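Local atomic coordinates of coiled-coil quantitatively-enriched protein 1 (Schizosaccharomyces pombe, PDB entry 7CUJ), a protein that links telomeres to the meiotic centrosome and is required for telomere clustering in meiotic prophase, telomere length regulation and chromosome segregation. Residues I63-S68 against D190-M195; I14-S19 against F104-E109. All blocks are in the same frame, centred on the assembly; numbering follows the deposited sequence.

How the contacts relate
From the N terminus, strand 11-16 opens the chain and 14-19 forms the first half of contact 2. Three helices follow, the last of them, 47-65, running its final turn into 63-68, the first half of contact 1. Only then does helix 102-112 bring 104-109 back onto 14-19, closing contact 2 over 84 intervening residues, 42 of them helical. Contact 1 closes later, over 121 residues that hold four strands of the parallel sheet, when 190-195 reaches 63-68. The two loops therefore cross. Contact 2 packs a helix against an outermost strand within the chain; contact 1 joins a helix end to a helix start. Their centres lie about 12 Å apart, and His66 meets Phe104 edge-to-face.

Contact 1. Residues I63-S68 against D190-M195; sequences IAKHPS and DIEAYM
Asp190 meets the aliphatic part of Lys65: its OD2 lies 3.8 Å from Lys65 CG, and the lysine chain slants across the carboxylate. Asp190 is the N-cap of helix 191-200. Its CG stands between the backbone N and the carbonyl carbon (chi1 60°), which lays the carboxylate over the first turn. There OD1 accepts from Ala193 N at 2.7 Å, met nearly along its C-O axis. Ser127 OG also bonds to OD1, so this oxygen is held twice. Two residues on, Glu192 reaches out with an extended chain and comes in roughly perpendicular to the lysine chain. Lys65, bent at chi3, brings NZ to 2.8 Å from Glu192 OE1, a salt bridge whose hydrogen bond is weak. The ammonium also bonds to Ser127 O, while Gln58 NE2 gives OE1 a second partner. A methionine in place of Lys65 would probably leave Glu192 without its opposite charge and Ser127 O without this donor. Strand 184-188, helix 191-200 and the adjacent parallel strand 208-213 make a beta-alpha-beta crossover, and this contact ties its capped helix start to the end of helix 47-65.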
loop_
_atom_site.group_PDB
_atom_site.type_symbol
_atom_site.label_atom_id
_atom_site.label_comp_id
_atom_site.label_asym_id
_atom_site.label_seq_id
_atom_site.Cartn_x
_atom_site.Cartn_y
_atom_site.Cartn_z
ATOM N N ILE A 63 19.268 2.496 6.658
ATOM C CA ILE A 63 19.243 3.951 6.683
ATOM C C ILE A 63 20.013 4.448 7.906
ATOM O O ILE A 63 20.723 5.450 7.830
ATOM C CB ILE A 63 17.791 4.478 6.635
ATOM C CG1 ILE A 63 17.135 4.184 5.280
ATOM C CG2 ILE A 63 17.722 5.961 6.978
ATOM C CD1 ILE A 63 15.620 4.140 5.311
ATOM N N ALA A 64 19.880 3.718 9.021
ATOM C CA ALA A 64 20.495 4.081 10.287
ATOM C C ALA A 64 21.995 3.790 10.260
ATOM O O ALA A 64 22.757 4.417 10.990
ATOM C CB ALA A 64 19.811 3.359 11.424
ATOM N N LYS A 65 22.411 2.828 9.428
ATOM C CA LYS A 65 23.829 2.539 9.256
ATOM C C LYS A 65 24.456 3.647 8.417
ATOM O O LYS A 65 25.307 4.387 8.907
ATOM C CB LYS A 65 24.045 1.163 8.624
ATOM C CG LYS A 65 23.801 -0.016 9.552
ATOM C CD LYS A 65 23.888 -1.353 8.847
ATOM C CE LYS A 65 22.818 -2.319 9.316
ATOM N NZ LYS A 65 22.871 -3.602 8.575
ATOM N N HIS A 66 24.009 3.763 7.161
ATOM C CA HIS A 66 24.420 4.857 6.296
ATOM C C HIS A 66 23.449 4.989 5.129
ATOM O O HIS A 66 23.129 3.996 4.482
ATOM C CB HIS A 66 25.850 4.641 5.785
ATOM C CG HIS A 66 26.550 5.914 5.453
ATOM N ND1 HIS A 66 27.529 6.441 6.267
ATOM C CD2 HIS A 66 26.409 6.775 4.423
ATOM C CE1 HIS A 66 27.976 7.564 5.742
ATOM N NE2 HIS A 66 27.301 7.793 4.612
ATOM N N PRO A 67 22.962 6.211 4.815
ATOM C CA PRO A 67 22.047 6.405 3.688
ATOM C C PRO A 67 22.634 6.022 2.330
ATOM O O PRO A 67 21.891 5.694 1.406
ATOM C CB PRO A 67 21.697 7.902 3.748
ATOM C CG PRO A 67 22.812 8.530 4.564
ATOM C CD PRO A 67 23.234 7.460 5.547
ATOM N N SER A 68 23.970 6.034 2.226
ATOM C CA SER A 68 24.648 5.783 0.963
ATOM C C SER A 68 24.627 4.297 0.599
ATOM O O SER A 68 25.130 3.920 -0.455
ATOM C CB SER A 68 26.043 6.353 0.956
ATOM O OG SER A 68 26.892 5.612 1.817
ATOM N N ASP A 190 26.169 -0.106 15.057
ATOM C CA ASP A 190 24.741 -0.214 14.802
ATOM C C ASP A 190 24.130 -1.295 15.692
ATOM O O ASP A 190 24.827 -2.203 16.146
ATOM C CB ASP A 190 24.455 -0.462 13.317
ATOM C CG ASP A 190 25.093 -1.734 12.785
ATOM O OD1 ASP A 190 24.567 -2.829 13.084
ATOM O OD2 ASP A 190 26.122 -1.620 12.090
ATOM N N ILE A 191 22.815 -1.179 15.912
ATOM C CA ILE A 191 22.069 -2.033 16.821
ATOM C C ILE A 191 21.927 -3.432 16.226
ATOM O O ILE A 191 21.926 -4.409 16.969
ATOM C CB ILE A 191 20.714 -1.391 17.190
ATOM C CG1 ILE A 191 20.875 -0.313 18.266
ATOM C CG2 ILE A 191 19.676 -2.432 17.588
ATOM C CD1 ILE A 191 21.430 -0.815 19.586
ATOM N N GLU A 192 21.813 -3.521 14.893
ATOM C CA GLU A 192 21.759 -4.810 14.219
ATOM C C GLU A 192 22.958 -5.658 14.646
ATOM O O GLU A 192 22.802 -6.834 14.970
ATOM C CB GLU A 192 21.685 -4.640 12.699
ATOM C CG GLU A 192 21.418 -5.942 11.958
ATOM C CD GLU A 192 21.364 -5.859 10.439
ATOM O OE1 GLU A 192 20.759 -4.900 9.915
ATOM O OE2 GLU A 192 21.930 -6.758 9.779
ATOM N N ALA A 193 24.147 -5.041 14.661
ATOM C CA ALA A 193 25.373 -5.708 15.074
ATOM C C ALA A 193 25.283 -6.112 16.543
ATOM O O ALA A 193 25.752 -7.183 16.915
ATOM C CB ALA A 193 26.571 -4.825 14.817
ATOM N N TYR A 194 24.668 -5.252 17.366
ATOM C CA TYR A 194 24.475 -5.564 18.774
ATOM C C TYR A 194 23.563 -6.780 18.915
ATOM O O TYR A 194 23.924 -7.739 19.593
ATOM C CB TYR A 194 23.967 -4.354 19.560
ATOM C CG TYR A 194 23.854 -4.610 21.042
ATOM C CD1 TYR A 194 24.958 -4.494 21.873
ATOM C CD2 TYR A 194 22.649 -4.994 21.611
ATOM C CE1 TYR A 194 24.864 -4.742 23.234
ATOM C CE2 TYR A 194 22.538 -5.246 22.969
ATOM C CZ TYR A 194 23.650 -5.121 23.783
ATOM O OH TYR A 194 23.552 -5.366 25.122
ATOM N N MET A 195 22.395 -6.732 18.263
ATOM C CA MET A 195 21.431 -7.822 18.283
ATOM C C MET A 195 22.135 -9.135 17.950
ATOM O O MET A 195 21.985 -10.123 18.666
ATOM C CB MET A 195 20.313 -7.603 17.256
ATOM C CG MET A 195 19.441 -6.383 17.506
ATOM S SD MET A 195 18.386 -6.534 18.967
ATOM C CE MET A 195 19.414 -5.740 20.201
#

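Contact 2. Residues I14-S19 against F104-E109; sequences IGLPMS and FLFLQE
The Phe106 ring leaves helix 102-112 with CG opposite the backbone N (chi1 170°), which carries it to Ile14 and Leu16; Ile14 answers with CG1 anti to its carbonyl carbon (chi1 -58°) and CD1 extended toward that ring. This is helix-on-sheet packing in the parallel alpha/beta domain that this fragment of the longer protein forms, made at strand 11-16, an outermost strand of the sheet within the chain. Ile14 and Leu16, two positions apart on the strand, both point toward the helix, and Phe106 is the helix residue that meets them. Ile14 uses both of its branches: CG2 sits over one face of the ring, 3.9 Å from Phe106 CE1, while CD1 reaches the far end, 3.6 Å from Phe106 CZ. Leu16 works nearer the root of the same side chain, its CD1 lying 3.9 Å from Phe106 CB. Both aliphatic chains lie roughly perpendicular to the Phe106 side chain. Along its edge the strand is bonded to the neighbouring strand 208-213, Ile14 with Arg210 and Ile212, Leu16 with Ile212 and, just past that strand's end, Leu214. Around the contact, Ile14 also touches Ile285 of helix 275-294, and Leu16 packs on Leu211. All three touching residues are buried, and the interaction between them is wholly apolar. The second methyl of Leu16 completes it: CD2 stands 4.1 Å from Phe106 CD1, oblique to the ring.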
loop_
_atom_site.group_PDB
_atom_site.type_symbol
_atom_site.label_atom_id
_atom_site.label_comp_id
_atom_site.label_asym_id
_atom_site.label_seq_id
_atom_site.Cartn_x
_atom_site.Cartn_y
_atom_site.Cartn_z
ATOM N N ILE A 14 25.228 6.020 23.089
ATOM C CA ILE A 14 25.595 7.319 22.553
ATOM C C ILE A 14 24.540 7.710 21.520
ATOM O O ILE A 14 24.524 7.189 20.405
ATOM C CB ILE A 14 27.019 7.283 21.959
ATOM C CG1 ILE A 14 28.051 6.847 23.004
ATOM C CG2 ILE A 14 27.378 8.624 21.333
ATOM C CD1 ILE A 14 29.374 6.399 22.431
ATOM N N GLY A 15 23.648 8.618 21.922
ATOM C CA GLY A 15 22.610 9.121 21.039
ATOM C C GLY A 15 23.165 10.152 20.062
ATOM O O GLY A 15 23.642 11.207 20.473
ATOM N N LEU A 16 23.082 9.829 18.768
ATOM C CA LEU A 16 23.580 10.689 17.707
ATOM C C LEU A 16 22.429 11.043 16.772
ATOM O O LEU A 16 21.623 10.180 16.423
ATOM C CB LEU A 16 24.681 9.947 16.942
ATOM C CG LEU A 16 25.974 9.686 17.714
ATOM C CD1 LEU A 16 26.825 8.649 17.000
ATOM C CD2 LEU A 16 26.760 10.973 17.906
ATOM N N PRO A 17 22.320 12.313 16.321
ATOM C CA PRO A 17 21.176 12.737 15.512
ATOM C C PRO A 17 21.277 12.265 14.063
ATOM O O PRO A 17 22.373 12.101 13.530
ATOM C CB PRO A 17 21.249 14.270 15.589
ATOM C CG PRO A 17 22.728 14.566 15.768
ATOM C CD PRO A 17 23.284 13.400 16.562
ATOM N N MET A 18 20.113 12.051 13.436
ATOM C CA MET A 18 20.049 11.678 12.032
ATOM C C MET A 18 20.146 12.936 11.171
ATOM O O MET A 18 19.726 14.017 11.582
ATOM C CB MET A 18 18.742 10.949 11.700
ATOM C CG MET A 18 18.531 9.664 12.475
ATOM S SD MET A 18 17.229 8.644 11.729
ATOM C CE MET A 18 18.220 7.571 10.692
ATOM N N SER A 19 20.696 12.767 9.965
ATOM C CA SER A 19 20.790 13.839 8.988
ATOM C C SER A 19 19.426 14.069 8.340
ATOM O O SER A 19 18.524 13.245 8.480
ATOM C CB SER A 19 21.828 13.506 7.955
ATOM O OG SER A 19 21.673 12.169 7.507
ATOM N N PHE A 104 30.003 8.378 11.583
ATOM C CA PHE A 104 31.320 8.568 11.000
ATOM C C PHE A 104 32.002 9.777 11.640
ATOM O O PHE A 104 33.163 9.689 12.043
ATOM C CB PHE A 104 31.222 8.713 9.479
ATOM C CG PHE A 104 31.302 7.422 8.704
ATOM C CD1 PHE A 104 30.399 6.394 8.935
ATOM C CD2 PHE A 104 32.270 7.241 7.726
ATOM C CE1 PHE A 104 30.473 5.209 8.217
ATOM C CE2 PHE A 104 32.341 6.056 7.005
ATOM C CZ PHE A 104 31.442 5.042 7.251
ATOM N N LEU A 105 31.263 10.891 11.738
ATOM C CA LEU A 105 31.787 12.131 12.292
ATOM C C LEU A 105 32.168 11.927 13.756
ATOM O O LEU A 105 33.206 12.418 14.196
ATOM C CB LEU A 105 30.751 13.251 12.136
ATOM C CG LEU A 105 31.146 14.609 12.721
ATOM C CD1 LEU A 105 32.418 15.145 12.080
ATOM C CD2 LEU A 105 30.015 15.614 12.570
ATOM N N PHE A 106 31.321 11.196 14.496
ATOM C CA PHE A 106 31.592 10.895 15.892
ATOM C C PHE A 106 32.940 10.189 16.022
ATOM O O PHE A 106 33.769 10.590 16.836
ATOM C CB PHE A 106 30.469 10.065 16.520
ATOM C CG PHE A 106 30.797 9.528 17.889
ATOM C CD1 PHE A 106 30.637 10.319 19.020
ATOM C CD2 PHE A 106 31.298 8.243 18.049
ATOM C CE1 PHE A 106 30.956 9.832 20.280
ATOM C CE2 PHE A 106 31.620 7.758 19.308
ATOM C CZ PHE A 106 31.449 8.553 20.422
ATOM N N LEU A 107 33.141 9.144 15.210
ATOM C CA LEU A 107 34.331 8.312 15.290
ATOM C C LEU A 107 35.575 9.128 14.943
ATOM O O LEU A 107 36.629 8.931 15.545
ATOM C CB LEU A 107 34.167 7.101 14.366
ATOM C CG LEU A 107 33.205 6.021 14.864
ATOM C CD1 LEU A 107 32.928 5.000 13.773
ATOM C CD2 LEU A 107 33.741 5.333 16.111
ATOM N N GLN A 108 35.435 10.053 13.986
ATOM C CA GLN A 108 36.523 10.923 13.568
ATOM C C GLN A 108 36.933 11.826 14.728
ATOM O O GLN A 108 38.112 11.904 15.066
ATOM C CB GLN A 108 36.093 11.771 12.369
ATOM C CG GLN A 108 37.226 12.573 11.741
ATOM C CD GLN A 108 36.721 13.825 11.066
ATOM O OE1 GLN A 108 36.362 14.805 11.715
ATOM N NE2 GLN A 108 36.698 13.802 9.744
ATOM N N GLU A 109 35.940 12.496 15.327
ATOM C CA GLU A 109 36.170 13.520 16.334
ATOM C C GLU A 109 36.604 12.886 17.653
ATOM O O GLU A 109 37.236 13.551 18.472
ATOM C CB GLU A 109 34.926 14.392 16.528
ATOM C CG GLU A 109 34.566 15.234 15.314
ATOM C CD GLU A 109 35.523 16.360 14.951
ATOM O OE1 GLU A 109 36.296 16.801 15.831
ATOM O OE2 GLU A 109 35.483 16.801 13.784
#